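Local coordinates for protein 2-dehydropantoate 2-reductase (Geobacter metallireducens, PDB 3HN2) that probably catalyses the NADPH-dependent reduction of ketopantoate to pantoic acid, a step on the pathway to pantothenate, at residues G9-Y17 against L128-V138; N194-N205 against M252-R263. All blocks are in the same frame, centred on the assembly; numbering follows the deposited sequence.

How the interactions relate
Interaction 1 lies in the N-terminal Rossmann-type part of the chain, which probably binds NADP, and interaction 2 in the helical C-terminal part. Their centres are about 18 Å apart, and interaction 1 closes along the chain before interaction 2 opens. They meet at one place. Cys-129 CB, at the end of strand 121-129, packs on Tyr-255 CE2 at 3.8 Å, and Leu-128 O lies 4.0 Å from Tyr-255 OH. Tyr-255 thus joins the helical part to the strand that leads into 128-138. The glycine-rich turn of interaction 1 probably belongs to the cofactor site, as in other Rossmann-type reductases. Interaction 2 ties two helices together and, through Asn-205 and Glu-254, reaches the second subunit.

Interaction 1 (G9-Y17 against L128-V138); sequences GAGALGLYY and LCSNRGEPGEV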
loop_
_atom_site.group_PDB
_atom_site.type_symbol
_atom_site.label_atom_id
_atom_site.label_comp_id
_atom_site.label_asym_id
_atom_site.label_seq_id
_atom_site.Cartn_x
_atom_site.Cartn_y
_atom_site.Cartn_z
ATOM N N GLY A 9 10.837 20.936 15.002
ATOM C CA GLY A 9 10.550 19.520 15.175
ATOM C C GLY A 9 11.843 18.745 15.119
ATOM O O GLY A 9 12.297 18.211 16.138
ATOM N N ALA A 10 12.435 18.711 13.924
ATOM C CA ALA A 10 13.678 17.983 13.637
ATOM C C ALA A 10 13.549 16.475 13.868
ATOM O O ALA A 10 14.509 15.802 14.262
ATOM C CB ALA A 10 14.873 18.577 14.409
ATOM N N GLY A 11 12.353 15.956 13.611
ATOM C CA GLY A 11 12.093 14.531 13.701
ATOM C C GLY A 11 12.292 13.880 12.351
ATOM O O GLY A 11 12.978 14.422 11.484
ATOM N N ALA A 12 11.664 12.725 12.165
ATOM C CA ALA A 12 11.797 11.960 10.931
ATOM C C ALA A 12 11.030 12.571 9.754
ATOM O O ALA A 12 11.212 12.149 8.608
ATOM C CB ALA A 12 11.372 10.521 11.162
ATOM N N LEU A 13 10.181 13.560 10.034
ATOM C CA LEU A 13 9.406 14.218 8.988
ATOM C C LEU A 13 9.764 15.693 8.793
ATOM O O LEU A 13 9.734 16.195 7.668
ATOM C CB LEU A 13 7.894 14.008 9.197
ATOM C CG LEU A 13 6.968 14.879 10.047
ATOM C CD1 LEU A 13 6.449 16.078 9.264
ATOM C CD2 LEU A 13 5.795 14.040 10.526
ATOM N N GLY A 14 10.089 16.381 9.885
ATOM C CA GLY A 14 10.489 17.780 9.825
ATOM C C GLY A 14 11.802 17.967 9.089
ATOM O O GLY A 14 11.967 18.923 8.322
ATOM N N LEU A 15 12.730 17.041 9.321
ATOM C CA LEU A 15 14.013 17.045 8.635
ATOM C C LEU A 15 13.845 16.704 7.162
ATOM O O LEU A 15 14.368 17.417 6.305
ATOM C CB LEU A 15 14.995 16.076 9.298
ATOM C CG LEU A 15 15.695 16.465 10.606
ATOM C CD1 LEU A 15 16.561 15.320 11.092
ATOM C CD2 LEU A 15 16.538 17.725 10.455
ATOM N N TYR A 16 13.098 15.632 6.884
ATOM C CA TYR A 16 12.845 15.155 5.519
ATOM C C TYR A 16 12.224 16.213 4.618
ATOM O O TYR A 16 12.702 16.438 3.509
ATOM C CB TYR A 16 11.963 13.903 5.540
ATOM C CG TYR A 16 11.515 13.416 4.177
ATOM C CD1 TYR A 16 12.422 12.848 3.279
ATOM C CD2 TYR A 16 10.178 13.503 3.792
ATOM C CE1 TYR A 16 12.008 12.394 2.025
ATOM C CE2 TYR A 16 9.753 13.045 2.545
ATOM C CZ TYR A 16 10.672 12.489 1.669
ATOM O OH TYR A 16 10.253 12.042 0.435
ATOM N N TYR A 17 11.170 16.861 5.102
ATOM C CA TYR A 17 10.501 17.903 4.330
ATOM C C TYR A 17 11.339 19.168 4.196
ATOM O O TYR A 17 11.362 19.783 3.133
ATOM C CB TYR A 17 9.117 18.217 4.904
ATOM C CG TYR A 17 8.099 17.129 4.647
ATOM C CD1 TYR A 17 7.988 16.527 3.391
ATOM C CD2 TYR A 17 7.239 16.708 5.655
ATOM C CE1 TYR A 17 7.052 15.523 3.155
ATOM C CE2 TYR A 17 6.300 15.711 5.430
ATOM C CZ TYR A 17 6.208 15.125 4.181
ATOM O OH TYR A 17 5.274 14.141 3.969
ATOM N N LEU A 128 3.663 9.564 5.678
ATOM C CA LEU A 128 5.074 9.305 5.437
ATOM C C LEU A 128 5.531 8.065 6.193
ATOM O O LEU A 128 5.172 7.878 7.355
ATOM C CB LEU A 128 5.881 10.504 5.934
ATOM C CG LEU A 128 7.043 11.116 5.154
ATOM C CD1 LEU A 128 7.597 12.258 5.977
ATOM C CD2 LEU A 128 8.148 10.130 4.831
ATOM N N CYS A 129 6.325 7.227 5.529
ATOM C CA CYS A 129 7.014 6.113 6.187
ATOM C C CYS A 129 8.472 6.504 6.398
ATOM O O CYS A 129 9.245 6.569 5.439
ATOM C CB CYS A 129 6.939 4.834 5.348
ATOM S SG CYS A 129 5.292 4.340 4.825
ATOM N N SER A 130 8.844 6.775 7.648
ATOM C CA SER A 130 10.192 7.249 7.959
ATOM C C SER A 130 10.645 6.941 9.381
ATOM O O SER A 130 10.114 7.499 10.342
ATOM C CB SER A 130 10.309 8.760 7.705
ATOM O OG SER A 130 9.449 9.495 8.555
ATOM N N ASN A 131 11.617 6.043 9.507
ATOM C CA ASN A 131 12.399 5.948 10.733
ATOM C C ASN A 131 13.653 6.800 10.553
ATOM O O ASN A 131 14.159 6.934 9.443
ATOM C CB ASN A 131 12.719 4.487 11.110
ATOM C CG ASN A 131 13.784 3.847 10.218
ATOM O OD1 ASN A 131 13.468 3.220 9.206
ATOM N ND2 ASN A 131 15.049 3.991 10.605
ATOM N N ARG A 132 14.135 7.403 11.631
ATOM C CA ARG A 132 15.340 8.224 11.562
ATOM C C ARG A 132 16.450 7.590 12.388
ATOM O O ARG A 132 16.333 6.439 12.815
ATOM C CB ARG A 132 15.043 9.644 12.065
ATOM C CG ARG A 132 14.499 9.708 13.493
ATOM C CD ARG A 132 14.148 11.131 13.898
ATOM N NE ARG A 132 15.317 11.905 14.316
ATOM C CZ ARG A 132 15.664 12.122 15.583
ATOM N NH1 ARG A 132 14.938 11.624 16.577
ATOM N NH2 ARG A 132 16.744 12.839 15.858
ATOM N N GLY A 133 17.539 8.326 12.584
ATOM C CA GLY A 133 18.377 8.094 13.750
ATOM C C GLY A 133 19.784 7.558 13.632
ATOM O O GLY A 133 20.074 6.468 14.118
ATOM N N GLU A 134 20.650 8.326 12.986
ATOM C CA GLU A 134 22.078 8.299 13.268
ATOM C C GLU A 134 22.472 9.765 13.191
ATOM O O GLU A 134 22.917 10.217 12.135
ATOM C CB GLU A 134 22.874 7.465 12.255
ATOM C CG GLU A 134 22.701 5.941 12.328
ATOM C CD GLU A 134 23.065 5.340 13.683
ATOM O OE1 GLU A 134 24.089 5.743 14.277
ATOM O OE2 GLU A 134 22.324 4.447 14.150
ATOM N N PRO A 135 22.325 10.501 14.315
ATOM C CA PRO A 135 22.253 11.954 14.442
ATOM C C PRO A 135 22.621 12.749 13.185
ATOM O O PRO A 135 23.798 12.996 12.917
ATOM C CB PRO A 135 23.208 12.219 15.605
ATOM C CG PRO A 135 23.040 10.961 16.496
ATOM C CD PRO A 135 22.330 9.898 15.659
ATOM N N GLY A 136 21.601 13.111 12.413
ATOM C CA GLY A 136 21.790 13.785 11.133
ATOM C C GLY A 136 21.622 12.850 9.951
ATOM O O GLY A 136 22.204 13.071 8.889
ATOM N N GLU A 137 20.839 11.790 10.144
ATOM C CA GLU A 137 20.516 10.854 9.069
ATOM C C GLU A 137 19.016 10.574 9.025
ATOM O O GLU A 137 18.436 10.051 9.982
ATOM C CB GLU A 137 21.315 9.551 9.199
ATOM C CG GLU A 137 22.781 9.671 8.779
ATOM C CD GLU A 137 23.513 8.336 8.730
ATOM O OE1 GLU A 137 22.888 7.282 8.978
ATOM O OE2 GLU A 137 24.728 8.346 8.434
ATOM N N VAL A 138 18.398 10.947 7.907
ATOM C CA VAL A 138 16.967 10.760 7.690
ATOM C C VAL A 138 16.755 9.632 6.688
ATOM O O VAL A 138 17.360 9.634 5.616
ATOM C CB VAL A 138 16.311 12.043 7.129
ATOM C CG1 VAL A 138 14.798 11.996 7.300
ATOM C CG2 VAL A 138 16.885 13.280 7.797
#
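Ala-12, in a glycine-rich turn, packs against Ser-130 and Arg-132. The turn fits the GxGxxG pattern of a Rossmann fold (Gly-9, Gly-11, Gly-14), which probably serves NADP binding here. It leads into helix 14-23. Facing it are the end of strand 121-129, a loop and the start of strand 137-140.

Polar contact across the pair is slight. Ser-130 OG gives a weak hydrogen bond to Ala-12 O, at 3.2 Å. The guanidinium of Arg-132, turned by a bend at chi3, has Ala-10 O over one face, offset toward its rim. Its NH2 also makes a weak, long ion pair with Asp-35.

Apolar packing does most of the work. Leu-128 CD1 touches Leu-13 CB, Tyr-16 CD2 and the phenol end of Tyr-17. Tyr-16 CD2 lies over one face of the Tyr-17 ring, whose OH is hydrogen-bonded to Gly-144 O. The two methyls of Val-138 divide the helix start between them: CG1 meets Tyr-16 CB and CG2 meets Leu-15 CB. Arg-132 runs its aliphatic part along the turn. Its CG sits between the backbone N and the carbonyl carbon (chi1 58°), and an extended chi2 then brings Arg-132 CD to 3.4 Å from Ala-12 N.

Interaction 2 (N194-N205 against M252-R263); sequences NGLCALLQQPVN and MGEYKPSMEIDR
Helices 194-200 and 258-263 run nearly parallel, with short-segment axes 7.7 Å apart at a signed crossing angle of -24°, and Ala-198 lies against Glu-260. Beyond the first helix the two segments stay together. Val-204 N, just after the N-cap Pro-203, gives a hydrogen bond of 3.1 Å to Tyr-255 O.

Arg-263 closes the far end. Arg-263 NE gives a hydrogen bond to Ala-198 O at 2.8 Å, nearly straight at the hydrogen (167°), and its NH2 one to Leu-199 O at 3.3 Å. Both oxygens lie close to the guanidinium plane. The Gln-201 amide stacks on the same group, its OE1 over the centre of one face. With an alanine here, the carbonyls of Ala-198 and Leu-199 would probably lose these donors, and the Gln-201 amide its stacking partner.

Apolar groups fill the middle. Ala-198 CB meets Met-259 CE, while Pro-257 CG touches both Cys-197 SG and Val-204 CG1. Glu-260 reaches past Cys-197 with CG anti to the backbone N (chi1 -180°) and the chain extended beyond it, bringing its OE1 to 3.0 Å from Gln-202 O. Asn-205 lies beside Glu-254, and its ND2 bonds Asn-50 of the second subunit.

Two acceptors so close, Glu-260 OE1 and Gln-202 O, are consistent with a raised carboxylate pKa. By contrast, the positive guanidinium probably offsets the partial negative charge of the carbonyls at the C-terminal end of helix 194-200.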
loop_
_atom_site.group_PDB
_atom_site.type_symbol
_atom_site.label_atom_id
_atom_site.label_comp_id
_atom_site.label_asym_id
_atom_site.label_seq_id
_atom_site.Cartn_x
_atom_site.Cartn_y
_atom_site.Cartn_z
ATOM N N ASN A 194 -1.428 2.504 14.679
ATOM C CA ASN A 194 -0.494 3.015 15.697
ATOM C C ASN A 194 -0.848 2.569 17.124
ATOM O O ASN A 194 0.012 2.565 18.003
ATOM C CB ASN A 194 -0.320 4.533 15.626
ATOM C CG ASN A 194 0.509 4.967 14.439
ATOM O OD1 ASN A 194 0.115 4.777 13.289
ATOM N ND2 ASN A 194 1.663 5.561 14.711
ATOM N N GLY A 195 -2.101 2.165 17.334
ATOM C CA GLY A 195 -2.539 1.579 18.604
ATOM C C GLY A 195 -2.136 0.131 18.847
ATOM O O GLY A 195 -1.418 -0.162 19.804
ATOM N N LEU A 196 -2.604 -0.769 17.983
ATOM C CA LEU A 196 -2.431 -2.223 18.157
ATOM C C LEU A 196 -0.984 -2.668 18.064
ATOM O O LEU A 196 -0.508 -3.413 18.914
ATOM C CB LEU A 196 -3.266 -2.990 17.124
ATOM C CG LEU A 196 -4.677 -3.513 17.433
ATOM C CD1 LEU A 196 -5.368 -2.818 18.599
ATOM C CD2 LEU A 196 -5.536 -3.453 16.179
ATOM N N CYS A 197 -0.295 -2.184 17.033
ATOM C CA CYS A 197 1.114 -2.481 16.781
ATOM C C CYS A 197 2.045 -2.114 17.926
ATOM O O CYS A 197 2.958 -2.869 18.242
ATOM C CB CYS A 197 1.583 -1.769 15.515
ATOM S SG CYS A 197 0.638 -2.209 14.063
ATOM N N ALA A 198 1.826 -0.946 18.525
ATOM C CA ALA A 198 2.635 -0.499 19.651
ATOM C C ALA A 198 2.361 -1.353 20.890
ATOM O O ALA A 198 3.285 -1.718 21.621
ATOM C CB ALA A 198 2.372 0.974 19.935
ATOM N N LEU A 199 1.087 -1.683 21.096
ATOM C CA LEU A 199 0.645 -2.507 22.223
ATOM C C LEU A 199 1.124 -3.964 22.139
ATOM O O LEU A 199 1.676 -4.492 23.097
ATOM C CB LEU A 199 -0.877 -2.466 22.298
ATOM C CG LEU A 199 -1.606 -3.379 23.263
ATOM C CD1 LEU A 199 -1.307 -3.121 24.729
ATOM C CD2 LEU A 199 -3.101 -3.331 22.955
ATOM N N LEU A 200 0.903 -4.597 20.989
ATOM C CA LEU A 200 1.274 -5.990 20.777
ATOM C C LEU A 200 2.748 -6.147 20.422
ATOM O O LEU A 200 3.277 -7.257 20.462
ATOM C CB LEU A 200 0.413 -6.605 19.663
ATOM C CG LEU A 200 -1.054 -6.922 19.969
ATOM C CD1 LEU A 200 -1.867 -7.000 18.691
ATOM C CD2 LEU A 200 -1.194 -8.211 20.778
ATOM N N GLN A 201 3.403 -5.022 20.117
ATOM C CA GLN A 201 4.745 -4.965 19.502
ATOM C C GLN A 201 4.931 -5.888 18.285
ATOM O O GLN A 201 5.883 -6.666 18.206
ATOM C CB GLN A 201 5.910 -5.025 20.518
ATOM C CG GLN A 201 5.546 -5.344 21.964
ATOM C CD GLN A 201 6.529 -4.778 22.963
ATOM O OE1 GLN A 201 6.940 -3.618 22.867
ATOM N NE2 GLN A 201 6.904 -5.592 23.944
ATOM N N GLN A 202 3.996 -5.782 17.342
ATOM C CA GLN A 202 4.044 -6.528 16.086
ATOM C C GLN A 202 3.800 -5.579 14.916
ATOM O O GLN A 202 3.075 -4.608 15.071
ATOM C CB GLN A 202 2.962 -7.607 16.077
ATOM C CG GLN A 202 3.119 -8.688 17.126
ATOM C CD GLN A 202 1.806 -9.370 17.441
ATOM O OE1 GLN A 202 0.856 -9.296 16.663
ATOM N NE2 GLN A 202 1.742 -10.035 18.584
ATOM N N PRO A 203 4.396 -5.854 13.737
ATOM C CA PRO A 203 4.090 -5.042 12.545
ATOM C C PRO A 203 2.666 -5.250 11.998
ATOM O O PRO A 203 1.963 -6.171 12.430
ATOM C CB PRO A 203 5.128 -5.515 11.527
ATOM C CG PRO A 203 5.454 -6.906 11.948
ATOM C CD PRO A 203 5.395 -6.900 13.443
ATOM N N VAL A 204 2.264 -4.405 11.048
ATOM C CA VAL A 204 0.871 -4.351 10.559
ATOM C C VAL A 204 0.355 -5.635 9.883
ATOM O O VAL A 204 -0.825 -5.963 10.006
ATOM C CB VAL A 204 0.586 -3.097 9.653
ATOM C CG1 VAL A 204 0.820 -1.815 10.417
ATOM C CG2 VAL A 204 1.433 -3.100 8.386
ATOM N N ASN A 205 1.239 -6.360 9.199
ATOM C CA ASN A 205 0.864 -7.591 8.481
ATOM C C ASN A 205 0.310 -8.701 9.368
ATOM O O ASN A 205 -0.544 -9.472 8.936
ATOM C CB ASN A 205 2.040 -8.130 7.668
ATOM C CG ASN A 205 3.231 -8.495 8.530
ATOM O OD1 ASN A 205 3.968 -7.631 8.996
ATOM N ND2 ASN A 205 3.429 -9.788 8.741
ATOM N N MET A 252 1.449 -2.801 2.436
ATOM C CA MET A 252 2.547 -2.183 3.163
ATOM C C MET A 252 3.532 -3.206 3.664
ATOM O O MET A 252 4.570 -2.840 4.216
ATOM C CB MET A 252 2.015 -1.391 4.353
ATOM C CG MET A 252 1.471 -0.023 4.018
ATOM S SD MET A 252 0.738 0.656 5.502
ATOM C CE MET A 252 1.072 2.414 5.324
ATOM N N GLY A 253 3.196 -4.484 3.479
ATOM C CA GLY A 253 4.013 -5.598 3.949
ATOM C C GLY A 253 4.262 -5.537 5.445
ATOM O O GLY A 253 3.331 -5.354 6.232
ATOM N N GLU A 254 5.535 -5.642 5.818
ATOM C CA GLU A 254 5.963 -5.741 7.208
ATOM C C GLU A 254 6.302 -4.364 7.804
ATOM O O GLU A 254 7.436 -4.112 8.218
ATOM C CB GLU A 254 7.159 -6.700 7.295
ATOM C CG GLU A 254 7.369 -7.355 8.656
ATOM C CD GLU A 254 8.596 -8.255 8.702
ATOM O OE1 GLU A 254 8.606 -9.198 9.520
ATOM O OE2 GLU A 254 9.550 -8.026 7.927
ATOM N N TYR A 255 5.310 -3.480 7.859
ATOM C CA TYR A 255 5.545 -2.089 8.266
ATOM C C TYR A 255 5.284 -1.827 9.747
ATOM O O TYR A 255 4.226 -2.165 10.276
ATOM C CB TYR A 255 4.724 -1.131 7.401
ATOM C CG TYR A 255 4.804 0.317 7.831
ATOM C CD1 TYR A 255 3.681 0.973 8.331
ATOM C CD2 TYR A 255 6.002 1.031 7.742
ATOM C CE1 TYR A 255 3.746 2.297 8.732
ATOM C CE2 TYR A 255 6.077 2.360 8.146
ATOM C CZ TYR A 255 4.943 2.985 8.639
ATOM O OH TYR A 255 4.996 4.301 9.035
ATOM N N LYS A 256 6.256 -1.208 10.410
ATOM C CA LYS A 256 6.138 -0.899 11.828
ATOM C C LYS A 256 5.914 0.600 12.015
ATOM O O LYS A 256 6.841 1.391 11.823
ATOM C CB LYS A 256 7.375 -1.383 12.604
ATOM C CG LYS A 256 7.731 -2.858 12.357
ATOM C CD LYS A 256 8.139 -3.583 13.636
ATOM C CE LYS A 256 9.639 -3.749 13.787
ATOM N NZ LYS A 256 9.958 -4.813 14.795
ATOM N N PRO A 257 4.678 0.993 12.391
ATOM C CA PRO A 257 4.237 2.382 12.545
ATOM C C PRO A 257 5.068 3.176 13.541
ATOM O O PRO A 257 5.789 2.592 14.347
ATOM C CB PRO A 257 2.809 2.238 13.084
ATOM C CG PRO A 257 2.375 0.913 12.645
ATOM C CD PRO A 257 3.593 0.052 12.709
ATOM N N SER A 258 4.935 4.500 13.485
ATOM C CA SER A 258 5.737 5.425 14.292
ATOM C C SER A 258 5.681 5.157 15.791
ATOM O O SER A 258 6.711 5.204 16.461
ATOM C CB SER A 258 5.332 6.870 14.001
ATOM O OG SER A 258 3.945 7.067 14.225
ATOM N N MET A 259 4.484 4.852 16.297
ATOM C CA MET A 259 4.258 4.596 17.722
ATOM C C MET A 259 4.938 3.332 18.239
ATOM O O MET A 259 5.405 3.304 19.381
ATOM C CB MET A 259 2.764 4.522 18.027
ATOM C CG MET A 259 2.143 5.819 18.520
ATOM S SD MET A 259 0.561 5.531 19.348
ATOM C CE MET A 259 1.097 4.475 20.661
ATOM N N GLU A 260 4.978 2.294 17.403
ATOM C CA GLU A 260 5.654 1.044 17.735
ATOM C C GLU A 260 7.170 1.256 17.820
ATOM O O GLU A 260 7.826 0.736 18.726
ATOM C CB GLU A 260 5.311 -0.041 16.705
ATOM C CG GLU A 260 5.973 -1.398 16.979
ATOM C CD GLU A 260 5.586 -2.488 15.990
ATOM O OE1 GLU A 260 4.875 -2.203 15.001
ATOM O OE2 GLU A 260 6.008 -3.644 16.209
ATOM N N ILE A 261 7.703 2.031 16.876
ATOM C CA ILE A 261 9.124 2.389 16.838
ATOM C C ILE A 261 9.514 3.172 18.095
ATOM O O ILE A 261 10.542 2.891 18.713
ATOM C CB ILE A 261 9.480 3.196 15.545
ATOM C CG1 ILE A 261 9.161 2.390 14.273
ATOM C CG2 ILE A 261 10.945 3.662 15.550
ATOM C CD1 ILE A 261 9.883 1.045 14.150
ATOM N N ASP A 262 8.665 4.123 18.478
ATOM C CA ASP A 262 8.852 4.902 19.702
ATOM C C ASP A 262 8.819 4.034 20.967
ATOM O O ASP A 262 9.562 4.287 21.919
ATOM C CB ASP A 262 7.797 6.010 19.793
ATOM C CG ASP A 262 7.984 7.096 18.745
ATOM O OD1 ASP A 262 9.141 7.473 18.456
ATOM O OD2 ASP A 262 6.964 7.590 18.217
ATOM N N ARG A 263 7.956 3.018 20.961
ATOM C CA ARG A 263 7.865 2.027 22.035
ATOM C C ARG A 263 9.154 1.199 22.136
ATOM O O ARG A 263 9.665 0.983 23.239
ATOM C CB ARG A 263 6.645 1.125 21.805
ATOM C CG ARG A 263 6.515 -0.084 22.724
ATOM C CD ARG A 263 5.466 0.146 23.786
ATOM N NE ARG A 263 4.594 -1.016 23.949
ATOM C CZ ARG A 263 4.534 -1.784 25.034
ATOM N NH1 ARG A 263 5.295 -1.523 26.088
ATOM N NH2 ARG A 263 3.702 -2.816 25.062
#